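Local coordinates for protein inactive glucansucrase (Lactobacillus reuteri, PDB 5JBD) that is an inactive glucansucrase of glycoside hydrolase family 70, multidomain proteins built round a TIM barrel, at residues 364-369 and 503-508; 371-376 and 457-462; 378-383 and 640-645. One frame throughout, in Å; residues are numbered along the deposited sequence.

Contact 1. Residues 364-369 and 503-508; sequences NLITNS and MTKLNN
Ile-366 and Met-503 lie alongside each other, their side chains running in opposite senses, and this apolar pair makes most of the contact between helix 364-367 and strand 501-505. CG1 of Ile-366 lies 3.7 Å from CB of Met-503. Its CD1 runs on over the strand backbone, 3.7 Å from Met-503 O, and ends 4.3 Å from CG of Lys-505 at the looser margin. The thioether serves the other flank: a bend at the third torsion of Met-503 (chi3 74°) brings CE to within 3.8 Å of Leu-365 CB, while SD rests 3.7 Å from Leu-365 O. Leu-511 of the next strand touches both Leu-365 and Met-503, and Leu-349 of helix 343-354 packs on Leu-365.

Polar bonds lie around this apolar patch. Lys-505 NZ donates to Asn-508 OD1 at 3.0 Å, tilted 29° from the carbonyl plane, and also bonds to Asn-361 OD1, which ties the bend after the strand to the chain ahead of the helix. Backbone bonds join Ile-366 to Arg-373 and Met-503 to Gln-374. This is helix-on-sheet packing: a single helical turn lies on the antiparallel sheet of the beta domain that accompanies the barrel, consistent with domain C of family 70.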
# COMPACT_ATOMS: atom_id res chain seq x y z
N ASN A 364 8.37 -21.61 -20.10
CA ASN A 364 8.40 -21.04 -18.74
C ASN A 364 7.01 -20.99 -18.09
O ASN A 364 6.92 -21.06 -16.88
CB ASN A 364 9.03 -19.65 -18.73
CG ASN A 364 10.54 -19.67 -18.93
OD1 ASN A 364 11.10 -20.65 -19.41
ND2 ASN A 364 11.20 -18.57 -18.59
N LEU A 365 5.94 -20.89 -18.87
CA LEU A 365 4.57 -20.95 -18.32
C LEU A 365 4.25 -22.29 -17.62
O LEU A 365 3.38 -22.35 -16.75
CB LEU A 365 3.54 -20.70 -19.42
CG LEU A 365 3.59 -19.33 -20.11
CD1 LEU A 365 2.84 -19.33 -21.43
CD2 LEU A 365 3.04 -18.25 -19.19
N ILE A 366 4.97 -23.34 -17.99
CA ILE A 366 4.78 -24.66 -17.43
C ILE A 366 5.47 -24.77 -16.08
O ILE A 366 4.89 -25.29 -15.13
CB ILE A 366 5.34 -25.76 -18.38
CG1 ILE A 366 4.68 -25.69 -19.75
CG2 ILE A 366 5.11 -27.14 -17.77
CD1 ILE A 366 5.31 -26.55 -20.84
N THR A 367 6.70 -24.26 -16.00
CA THR A 367 7.59 -24.52 -14.86
C THR A 367 7.78 -23.36 -13.86
O THR A 367 8.09 -23.62 -12.69
CB THR A 367 8.98 -24.89 -15.37
OG1 THR A 367 9.47 -23.83 -16.20
CG2 THR A 367 8.94 -26.16 -16.21
N ASN A 368 7.63 -22.11 -14.30
CA ASN A 368 8.09 -20.95 -13.50
C ASN A 368 6.93 -20.30 -12.74
O ASN A 368 6.50 -19.18 -13.04
CB ASN A 368 8.91 -19.99 -14.37
CG ASN A 368 10.20 -20.63 -14.89
OD1 ASN A 368 10.50 -21.79 -14.61
ND2 ASN A 368 10.98 -19.86 -15.63
N SER A 369 6.43 -21.07 -11.79
CA SER A 369 5.33 -20.73 -10.90
C SER A 369 5.52 -21.54 -9.64
O SER A 369 6.29 -22.50 -9.64
CB SER A 369 4.00 -21.07 -11.57
OG SER A 369 2.94 -21.21 -10.67
N MET A 503 0.18 -29.19 -19.65
CA MET A 503 0.71 -28.14 -20.51
C MET A 503 1.85 -28.73 -21.33
O MET A 503 2.81 -29.25 -20.76
CB MET A 503 1.25 -26.97 -19.70
CG MET A 503 0.20 -26.22 -18.90
SD MET A 503 0.87 -24.74 -18.09
CE MET A 503 1.05 -23.63 -19.47
N THR A 504 1.76 -28.58 -22.64
CA THR A 504 2.64 -29.27 -23.58
C THR A 504 3.09 -28.32 -24.70
O THR A 504 2.25 -27.67 -25.30
CB THR A 504 1.87 -30.44 -24.19
OG1 THR A 504 1.45 -31.33 -23.16
CG2 THR A 504 2.71 -31.22 -25.18
N LYS A 505 4.40 -28.22 -24.94
CA LYS A 505 4.90 -27.42 -26.07
C LYS A 505 4.62 -28.15 -27.38
O LYS A 505 4.95 -29.33 -27.52
CB LYS A 505 6.39 -27.15 -25.96
CG LYS A 505 6.75 -26.14 -24.89
CD LYS A 505 8.25 -25.95 -24.80
CE LYS A 505 8.80 -25.21 -26.00
NZ LYS A 505 10.24 -24.85 -25.84
N LEU A 506 4.00 -27.43 -28.32
CA LEU A 506 3.68 -27.95 -29.66
C LEU A 506 4.78 -27.63 -30.66
O LEU A 506 4.98 -28.35 -31.62
CB LEU A 506 2.33 -27.40 -30.14
CG LEU A 506 1.14 -27.73 -29.24
CD1 LEU A 506 -0.08 -26.93 -29.69
CD2 LEU A 506 0.82 -29.23 -29.18
N ASN A 507 5.47 -26.51 -30.45
CA ASN A 507 6.72 -26.21 -31.15
C ASN A 507 7.50 -25.34 -30.19
O ASN A 507 7.07 -25.19 -29.06
CB ASN A 507 6.47 -25.57 -32.54
CG ASN A 507 5.75 -24.22 -32.46
OD1 ASN A 507 6.05 -23.39 -31.61
ND2 ASN A 507 4.81 -24.00 -33.38
N ASN A 508 8.62 -24.74 -30.60
CA ASN A 508 9.48 -24.05 -29.63
C ASN A 508 8.83 -22.80 -29.00
O ASN A 508 9.26 -22.39 -27.92
CB ASN A 508 10.84 -23.67 -30.24
CG ASN A 508 11.89 -23.33 -29.17
OD1 ASN A 508 11.95 -23.95 -28.09
ND2 ASN A 508 12.71 -22.31 -29.45

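Contact 2. Residues 371-376 and 457-462; sequences VNRQND and KDTVPQ
The NE-NH2 edge of Arg-373 closes on one carbonyl oxygen, that of Lys-457: NE donates to Lys-457 O at 2.9 Å and NH2 to the same oxygen at 3.0 Å. The acceptor lies only 3° out of the guanidinium plane. NH2 also makes a weak bond to Asp-458 O (3.2 Å), and NH1 binds Ser-369 OG, so several bonds fix the group's rotation. Its extended chain spans the gap from a loop whose Asx turn is closed by Asn-372 OD1 and Gln-374 N.

The gripped residues lead into strand 460-464, one of the eight parallel strands of the TIM barrel, at its N-terminal end.

The acidic groups and Lys-457 form a buried salt-bridge network. The carboxylates of Asp-376 and Asp-458 are nearly coplanar (15° apart), with the two OD2 atoms 2.6 Å from each other. Bent at its last torsion (chi4 -59°), Lys-457 brings NZ to 3.0 Å from Asp-458 OD2 and, in a weak salt bridge, to 3.4 Å from Asp-376 OD1; Thr-378 O is its stronger partner. Asp-458 OD1 is bound by Ser-643 OG.

Van der Waals contact is slight: CG2 of Val-371 lies 3.7 Å from Asp-458 O, and its CB sits over one guanidinium face, toward the rim.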
# COMPACT_ATOMS: atom_id res chain seq x y z
N VAL A 371 3.43 -23.59 -8.72
CA VAL A 371 2.96 -24.90 -9.20
C VAL A 371 3.52 -25.24 -10.60
O VAL A 371 3.35 -24.47 -11.56
CB VAL A 371 1.42 -24.93 -9.28
CG1 VAL A 371 0.92 -26.35 -9.49
CG2 VAL A 371 0.80 -24.30 -8.02
N ASN A 372 4.14 -26.42 -10.72
CA ASN A 372 4.54 -26.98 -12.01
C ASN A 372 3.30 -27.59 -12.64
O ASN A 372 2.64 -28.40 -12.01
CB ASN A 372 5.63 -28.04 -11.82
CG ASN A 372 6.07 -28.66 -13.14
OD1 ASN A 372 5.30 -29.35 -13.80
ND2 ASN A 372 7.31 -28.43 -13.52
N ARG A 373 2.98 -27.19 -13.87
CA ARG A 373 1.73 -27.61 -14.50
C ARG A 373 1.95 -28.47 -15.76
O ARG A 373 1.10 -28.53 -16.64
CB ARG A 373 0.84 -26.39 -14.79
CG ARG A 373 0.37 -25.68 -13.54
CD ARG A 373 -0.57 -24.50 -13.83
NE ARG A 373 -1.12 -23.96 -12.58
CZ ARG A 373 -0.54 -23.02 -11.83
NH1 ARG A 373 0.62 -22.46 -12.18
NH2 ARG A 373 -1.12 -22.63 -10.70
N GLN A 374 3.10 -29.13 -15.85
CA GLN A 374 3.37 -30.06 -16.95
C GLN A 374 2.28 -31.12 -17.01
O GLN A 374 1.71 -31.37 -18.06
CB GLN A 374 4.74 -30.72 -16.80
CG GLN A 374 5.16 -31.54 -18.03
CD GLN A 374 5.78 -30.68 -19.10
OE1 GLN A 374 6.79 -30.01 -18.85
NE2 GLN A 374 5.21 -30.72 -20.31
N ASN A 375 2.01 -31.76 -15.88
CA ASN A 375 0.99 -32.79 -15.80
C ASN A 375 0.51 -32.87 -14.35
O ASN A 375 0.93 -33.72 -13.55
CB ASN A 375 1.55 -34.12 -16.31
CG ASN A 375 0.46 -35.12 -16.68
OD1 ASN A 375 -0.59 -34.76 -17.21
ND2 ASN A 375 0.74 -36.39 -16.43
N ASP A 376 -0.37 -31.93 -14.02
CA ASP A 376 -0.86 -31.71 -12.65
C ASP A 376 -2.15 -32.49 -12.51
O ASP A 376 -3.20 -32.03 -12.97
CB ASP A 376 -1.06 -30.21 -12.43
CG ASP A 376 -1.55 -29.85 -11.03
OD1 ASP A 376 -1.89 -30.76 -10.21
OD2 ASP A 376 -1.62 -28.61 -10.75
N LYS A 457 -4.86 -24.81 -13.13
CA LYS A 457 -5.27 -25.59 -11.96
C LYS A 457 -4.45 -25.13 -10.74
O LYS A 457 -3.36 -24.56 -10.89
CB LYS A 457 -4.96 -27.08 -12.23
CG LYS A 457 -5.49 -28.07 -11.21
CD LYS A 457 -5.21 -29.50 -11.67
CE LYS A 457 -5.75 -30.55 -10.70
NZ LYS A 457 -5.15 -30.39 -9.36
N ASP A 458 -4.93 -25.47 -9.55
CA ASP A 458 -4.22 -25.19 -8.31
C ASP A 458 -3.88 -23.70 -8.16
O ASP A 458 -2.72 -23.32 -7.96
CB ASP A 458 -2.98 -26.10 -8.17
CG ASP A 458 -3.37 -27.53 -7.81
OD1 ASP A 458 -4.08 -27.73 -6.81
OD2 ASP A 458 -2.96 -28.45 -8.54
N THR A 459 -4.92 -22.88 -8.29
CA THR A 459 -4.85 -21.47 -7.97
C THR A 459 -6.23 -20.84 -7.83
O THR A 459 -7.20 -21.33 -8.39
CB THR A 459 -4.03 -20.66 -9.04
OG1 THR A 459 -3.72 -19.36 -8.53
CG2 THR A 459 -4.78 -20.54 -10.34
N VAL A 460 -6.30 -19.75 -7.07
CA VAL A 460 -7.45 -18.84 -7.13
C VAL A 460 -7.00 -17.63 -7.95
O VAL A 460 -6.24 -16.80 -7.47
CB VAL A 460 -7.93 -18.41 -5.72
CG1 VAL A 460 -9.14 -17.48 -5.85
CG2 VAL A 460 -8.27 -19.63 -4.88
N PRO A 461 -7.46 -17.54 -9.22
CA PRO A 461 -7.07 -16.39 -10.03
C PRO A 461 -7.76 -15.11 -9.58
O PRO A 461 -8.91 -15.17 -9.11
CB PRO A 461 -7.54 -16.77 -11.41
CG PRO A 461 -8.76 -17.59 -11.16
CD PRO A 461 -8.43 -18.39 -9.93
N GLN A 462 -7.05 -13.99 -9.73
CA GLN A 462 -7.54 -12.67 -9.39
C GLN A 462 -7.55 -11.78 -10.64
O GLN A 462 -6.49 -11.55 -11.23
CB GLN A 462 -6.69 -12.06 -8.28
CG GLN A 462 -6.91 -10.58 -7.94
CD GLN A 462 -5.74 -9.70 -8.39
OE1 GLN A 462 -4.64 -9.81 -7.86
NE2 GLN A 462 -5.98 -8.83 -9.37

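Contact 3. Residues 378-383 and 640-645; sequences TENEAT and TFESNA
Glu-379 OE1 accepts the backbone N-H of Ala-645 at 2.9 Å in a nearly straight bond (167°), the donor standing above the carboxylate plane rather than in it. An equally short backbone bond runs from Asn-380 N to Ser-643 O (2.9 Å). The third bond joins two amides: Asn-644 ND2 reaches Asn-380 OD1 at 3.0 Å with the amide planes 77° apart, the acceptor close to the plane of the donor amide. A chi1 of 54° swings the amide of Asn-644 back over its own backbone, where OD1 can cap Leu-647 N and ND2 can face the other loop.

Water 2 extends the backbone pairing, giving a proton to Ala-382 O (2.8 Å) and accepting from Ser-643 N (2.9 Å). Water 1 links Glu-381 N with Ser-643 O.

Farther out, Asn-380 OD1 also rests on CB of Glu-642 at 3.4 Å. CB of Ser-643 packs 3.4 Å from Ala-382 O, beside the Ala-382 methyl. The result is a helix N-terminus bonded by two side chains: Asn-644 is the N-cap of helix 645-648, just ahead of barrel strand 652-654, and Glu-379, from the loop before strand 385-388, takes the N-H beside it.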
# COMPACT_ATOMS: atom_id res chain seq x y z
N THR A 378 -3.09 -34.40 -9.41
CA THR A 378 -3.35 -34.70 -8.02
C THR A 378 -4.02 -33.49 -7.38
O THR A 378 -4.07 -32.41 -7.97
CB THR A 378 -2.04 -35.01 -7.27
OG1 THR A 378 -1.13 -33.93 -7.46
CG2 THR A 378 -1.41 -36.33 -7.76
N GLU A 379 -4.52 -33.68 -6.16
CA GLU A 379 -5.13 -32.59 -5.37
C GLU A 379 -4.58 -32.58 -3.95
O GLU A 379 -4.00 -33.56 -3.50
CB GLU A 379 -6.66 -32.70 -5.40
CG GLU A 379 -7.26 -32.19 -6.71
CD GLU A 379 -8.73 -32.48 -6.83
OE1 GLU A 379 -9.54 -31.97 -6.00
OE2 GLU A 379 -9.10 -33.22 -7.76
N ASN A 380 -4.74 -31.44 -3.27
CA ASN A 380 -4.22 -31.21 -1.93
C ASN A 380 -2.72 -31.30 -1.78
O ASN A 380 -2.22 -31.52 -0.67
CB ASN A 380 -4.93 -32.15 -0.95
CG ASN A 380 -6.43 -32.07 -1.09
OD1 ASN A 380 -7.02 -31.04 -0.78
ND2 ASN A 380 -7.04 -33.12 -1.63
N GLU A 381 -1.99 -31.12 -2.87
CA GLU A 381 -0.52 -31.17 -2.88
C GLU A 381 0.13 -29.80 -3.12
O GLU A 381 1.18 -29.51 -2.55
CB GLU A 381 -0.01 -32.16 -3.94
CG GLU A 381 -0.43 -33.59 -3.65
CD GLU A 381 0.26 -34.63 -4.52
OE1 GLU A 381 0.78 -34.31 -5.63
OE2 GLU A 381 0.27 -35.80 -4.08
N ALA A 382 -0.48 -28.99 -3.97
CA ALA A 382 0.09 -27.69 -4.31
C ALA A 382 -0.08 -26.73 -3.15
O ALA A 382 -0.99 -26.89 -2.33
CB ALA A 382 -0.60 -27.13 -5.55
N THR A 383 0.78 -25.73 -3.09
CA THR A 383 0.61 -24.64 -2.13
C THR A 383 -0.62 -23.81 -2.48
O THR A 383 -0.67 -23.23 -3.59
CB THR A 383 1.85 -23.74 -2.14
OG1 THR A 383 2.99 -24.54 -1.86
CG2 THR A 383 1.72 -22.61 -1.12
N THR A 640 -5.99 -25.59 6.88
CA THR A 640 -7.08 -24.64 6.68
C THR A 640 -7.38 -24.56 5.17
O THR A 640 -8.37 -25.14 4.70
CB THR A 640 -6.73 -23.31 7.35
OG1 THR A 640 -6.61 -23.52 8.76
CG2 THR A 640 -7.78 -22.24 7.11
N PHE A 641 -6.53 -23.88 4.38
CA PHE A 641 -6.69 -23.94 2.92
C PHE A 641 -5.99 -25.17 2.32
O PHE A 641 -4.94 -25.58 2.77
CB PHE A 641 -6.28 -22.63 2.25
CG PHE A 641 -7.19 -21.50 2.63
CD1 PHE A 641 -8.52 -21.53 2.23
CD2 PHE A 641 -6.77 -20.50 3.49
CE1 PHE A 641 -9.39 -20.54 2.62
CE2 PHE A 641 -7.64 -19.51 3.89
CZ PHE A 641 -8.96 -19.53 3.46
N GLU A 642 -6.66 -25.76 1.33
CA GLU A 642 -6.17 -26.90 0.59
C GLU A 642 -6.40 -26.59 -0.89
O GLU A 642 -7.50 -26.16 -1.27
CB GLU A 642 -6.98 -28.12 0.93
CG GLU A 642 -6.91 -28.58 2.38
CD GLU A 642 -7.75 -29.82 2.61
OE1 GLU A 642 -8.93 -29.81 2.20
OE2 GLU A 642 -7.23 -30.79 3.18
N SER A 643 -5.38 -26.82 -1.70
CA SER A 643 -5.43 -26.59 -3.16
C SER A 643 -6.07 -27.80 -3.83
O SER A 643 -5.41 -28.79 -4.11
CB SER A 643 -4.03 -26.31 -3.72
OG SER A 643 -4.07 -25.81 -5.06
N ASN A 644 -7.37 -27.72 -4.06
CA ASN A 644 -8.13 -28.82 -4.66
C ASN A 644 -9.21 -28.23 -5.56
O ASN A 644 -9.29 -27.01 -5.70
CB ASN A 644 -8.72 -29.73 -3.56
CG ASN A 644 -9.56 -28.96 -2.54
OD1 ASN A 644 -10.31 -28.05 -2.89
ND2 ASN A 644 -9.43 -29.34 -1.27
N ALA A 645 -10.04 -29.08 -6.15
CA ALA A 645 -11.10 -28.63 -7.05
C ALA A 645 -12.08 -27.61 -6.43
O ALA A 645 -12.58 -26.70 -7.13
CB ALA A 645 -11.86 -29.84 -7.61
O HOH W 1 -2.84 -29.99 -5.48
O HOH W 2 -3.01 -28.22 -0.83

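In the fold
From the N terminus, the chain leaves barrel strand 340-341, passes helix 343-354 and contributes the first segments of all three contacts in quick succession, ending at strand 385-388. Contact 2 closes the shorter loop, returning at strand 460-464; contact 1 closes a wider one that encloses it, at strand 501-505 of the antiparallel beta domain, whose sheet also includes strand 375-376. Contact 3 crosses both, for 640-645 comes only after that domain, where the chain returns toward barrel strand 652-654. Contacts 1 and 2 touch, as do 2 and 3, whereas 1 and 3 stay about 8 Å apart at their nearest atoms. Together they join the beta sheet and the returning segment to the barrel loops before strands 385-388 and 460-464.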